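Side-chain contact in sucrose 6(F)-phosphate phosphorylase (Thermoanaerobacterium thermosaccharolyticum DSM 571, PDB 6S9V), which is a sugar-active enzyme of the alpha-amylase family, built on a closed eight-stranded parallel (beta/alpha) barrel with a separate antiparallel sheet toward its C-terminus: residues G79-I84 against F197-N202. Residues are numbered along the deposited sequence; the frame is centred on the assembly and turned at random.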
loop_
_atom_site.group_PDB
_atom_site.type_symbol
_atom_site.label_atom_id
_atom_site.label_comp_id
_atom_site.label_asym_id
_atom_site.label_seq_id
_atom_site.Cartn_x
_atom_site.Cartn_y
_atom_site.Cartn_z
ATOM N N GLY A 79 -8.406 -11.776 -16.431
ATOM C CA GLY A 79 -9.811 -11.612 -16.747
ATOM C C GLY A 79 -10.023 -10.385 -17.629
ATOM O O GLY A 79 -9.196 -10.071 -18.486
ATOM N N THR A 80 -11.146 -9.708 -17.394
ATOM C CA THR A 80 -11.543 -8.573 -18.205
ATOM C C THR A 80 -12.020 -7.446 -17.303
ATOM O O THR A 80 -12.268 -7.632 -16.109
ATOM C CB THR A 80 -12.663 -8.925 -19.188
ATOM O OG1 THR A 80 -13.892 -9.062 -18.462
ATOM C CG2 THR A 80 -12.353 -10.216 -19.925
ATOM N N TRP A 81 -12.150 -6.263 -17.898
ATOM C CA TRP A 81 -12.687 -5.123 -17.168
ATOM C C TRP A 81 -14.080 -5.412 -16.623
ATOM O O TRP A 81 -14.486 -4.826 -15.614
ATOM C CB TRP A 81 -12.710 -3.901 -18.078
ATOM C CG TRP A 81 -11.539 -2.986 -17.920
ATOM C CD1 TRP A 81 -10.642 -2.631 -18.880
ATOM C CD2 TRP A 81 -11.142 -2.306 -16.726
ATOM N NE1 TRP A 81 -9.716 -1.759 -18.365
ATOM C CE2 TRP A 81 -9.995 -1.551 -17.038
ATOM C CE3 TRP A 81 -11.644 -2.265 -15.424
ATOM C CZ2 TRP A 81 -9.349 -0.759 -16.100
ATOM C CZ3 TRP A 81 -11.013 -1.466 -14.492
ATOM C CH2 TRP A 81 -9.862 -0.737 -14.830
ATOM N N TYR A 82 -14.840 -6.290 -17.284
ATOM C CA TYR A 82 -16.176 -6.626 -16.787
ATOM C C TYR A 82 -16.122 -7.460 -15.512
ATOM O O TYR A 82 -17.058 -7.412 -14.704
ATOM C CB TYR A 82 -16.967 -7.322 -17.884
ATOM C CG TYR A 82 -17.203 -6.377 -19.029
ATOM C CD1 TYR A 82 -18.239 -5.455 -18.986
ATOM C CD2 TYR A 82 -16.356 -6.362 -20.129
ATOM C CE1 TYR A 82 -18.447 -4.570 -20.020
ATOM C CE2 TYR A 82 -16.556 -5.480 -21.167
ATOM C CZ TYR A 82 -17.602 -4.585 -21.107
ATOM O OH TYR A 82 -17.805 -3.704 -22.141
ATOM N N ASP A 83 -15.052 -8.233 -15.309
ATOM C CA ASP A 83 -14.857 -8.892 -14.018
ATOM C C ASP A 83 -14.715 -7.870 -12.896
ATOM O O ASP A 83 -15.207 -8.085 -11.777
ATOM C CB ASP A 83 -13.626 -9.799 -14.073
ATOM C CG ASP A 83 -13.797 -10.959 -15.042
ATOM O OD1 ASP A 83 -14.933 -11.465 -15.179
ATOM O OD2 ASP A 83 -12.802 -11.346 -15.681
ATOM N N ILE A 84 -14.019 -6.760 -13.167
ATOM C CA ILE A 84 -13.880 -5.688 -12.182
ATOM C C ILE A 84 -15.225 -5.013 -11.938
ATOM O O ILE A 84 -15.609 -4.723 -10.796
ATOM C CB ILE A 84 -12.831 -4.664 -12.660
ATOM C CG1 ILE A 84 -11.480 -5.334 -12.918
ATOM C CG2 ILE A 84 -12.683 -3.519 -11.655
ATOM C CD1 ILE A 84 -10.731 -5.705 -11.697
ATOM N N PHE A 197 -8.341 7.641 -15.461
ATOM C CA PHE A 197 -9.444 7.956 -14.551
ATOM C C PHE A 197 -10.793 7.672 -15.207
ATOM O O PHE A 197 -11.700 7.105 -14.579
ATOM C CB PHE A 197 -9.377 9.424 -14.110
ATOM C CG PHE A 197 -8.306 9.725 -13.085
ATOM C CD1 PHE A 197 -7.983 8.819 -12.089
ATOM C CD2 PHE A 197 -7.639 10.941 -13.113
ATOM C CE1 PHE A 197 -6.998 9.112 -11.148
ATOM C CE2 PHE A 197 -6.658 11.240 -12.179
ATOM C CZ PHE A 197 -6.343 10.330 -11.194
ATOM N N LYS A 198 -10.954 8.084 -16.465
ATOM C CA LYS A 198 -12.206 7.843 -17.175
ATOM C C LYS A 198 -12.482 6.355 -17.332
ATOM O O LYS A 198 -13.613 5.896 -17.123
ATOM C CB LYS A 198 -12.143 8.527 -18.539
ATOM C CG LYS A 198 -13.395 8.414 -19.364
ATOM C CD LYS A 198 -13.366 9.409 -20.514
ATOM C CE LYS A 198 -14.686 9.430 -21.263
ATOM N NZ LYS A 198 -14.779 8.265 -22.189
ATOM N N THR A 199 -11.462 5.586 -17.708
ATOM C CA THR A 199 -11.610 4.138 -17.834
ATOM C C THR A 199 -11.975 3.507 -16.496
ATOM O O THR A 199 -12.932 2.726 -16.404
ATOM C CB THR A 199 -10.315 3.547 -18.385
ATOM O OG1 THR A 199 -10.073 4.088 -19.693
ATOM C CG2 THR A 199 -10.398 2.024 -18.460
ATOM N N PHE A 200 -11.223 3.846 -15.443
ATOM C CA PHE A 200 -11.511 3.324 -14.111
ATOM C C PHE A 200 -12.946 3.635 -13.708
ATOM O O PHE A 200 -13.685 2.756 -13.256
ATOM C CB PHE A 200 -10.550 3.923 -13.077
ATOM C CG PHE A 200 -9.138 3.340 -13.102
ATOM C CD1 PHE A 200 -8.736 2.479 -14.102
ATOM C CD2 PHE A 200 -8.224 3.663 -12.104
ATOM C CE1 PHE A 200 -7.461 1.959 -14.113
ATOM C CE2 PHE A 200 -6.933 3.129 -12.106
ATOM C CZ PHE A 200 -6.558 2.282 -13.108
ATOM N N SER A 201 -13.347 4.899 -13.846
ATOM C CA SER A 201 -14.689 5.305 -13.448
ATOM C C SER A 201 -15.747 4.553 -14.240
ATOM O O SER A 201 -16.825 4.243 -13.716
ATOM C CB SER A 201 -14.848 6.813 -13.648
ATOM O OG SER A 201 -16.161 7.225 -13.339
ATOM N N ASN A 202 -15.473 4.292 -15.520
ATOM C CA ASN A 202 -16.431 3.597 -16.366
ATOM C C ASN A 202 -16.759 2.208 -15.828
ATOM O O ASN A 202 -17.859 1.696 -16.062
ATOM C CB ASN A 202 -15.874 3.504 -17.788
ATOM C CG ASN A 202 -16.834 2.842 -18.748
ATOM O OD1 ASN A 202 -16.693 1.660 -19.070
ATOM N ND2 ASN A 202 -17.818 3.599 -19.216
#
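W81 does all the reaching from its side: its indole meets T199 and F200, neighbours on the last turn of helix 187-202. The benzo end of the indole leads toward F200, with W81 CH2 lying 3.5 Å from F200 CD1. F200 CE1 comes in the indole plane, at the ring's edge, 3.7 Å from W81 CH2. The two six-membered rings are oblique, their planes at 56° and centroids 5.7 Å apart. T199 adds a methyl: its CG2 sits 3.8 Å from W81 CZ2 and equally close to W81 NE1, the two side chains crossing at about a right angle. Placing T199 CG2 anti to the backbone N (chi1 -62° for OG1) points the methyl at the indole, while OG1 bonds back to E195 O in its own helix.

Further out, the indole is gripped by the loops and the barrel. W81 NE1 donates to Y71 O, F203 stacks on the rings, and W81 and F200 both rest on L95 of barrel strand 92-97. The start of helix 81-88 is itself fixed by a capping box: T80 N gives a 2.9 Å hydrogen bond to D83 OD2, reached from above the carboxylate plane, and T80 OG1 accepts a weak 3.5 Å bond from D83 N. The cap lies at the start of the turn that carries W81, and probably steadies it.

Between these two segments, W81 alone bridges the outer helices 81-88 and 187-202 of the (beta/alpha) barrel, which flank strand 92-97. Across them there is only van der Waals contact; the indole N-H and the T199 hydroxyl are already bonded, to Y71 O and E195 O, so dispersion and fit of shape probably account for this small, buried contact.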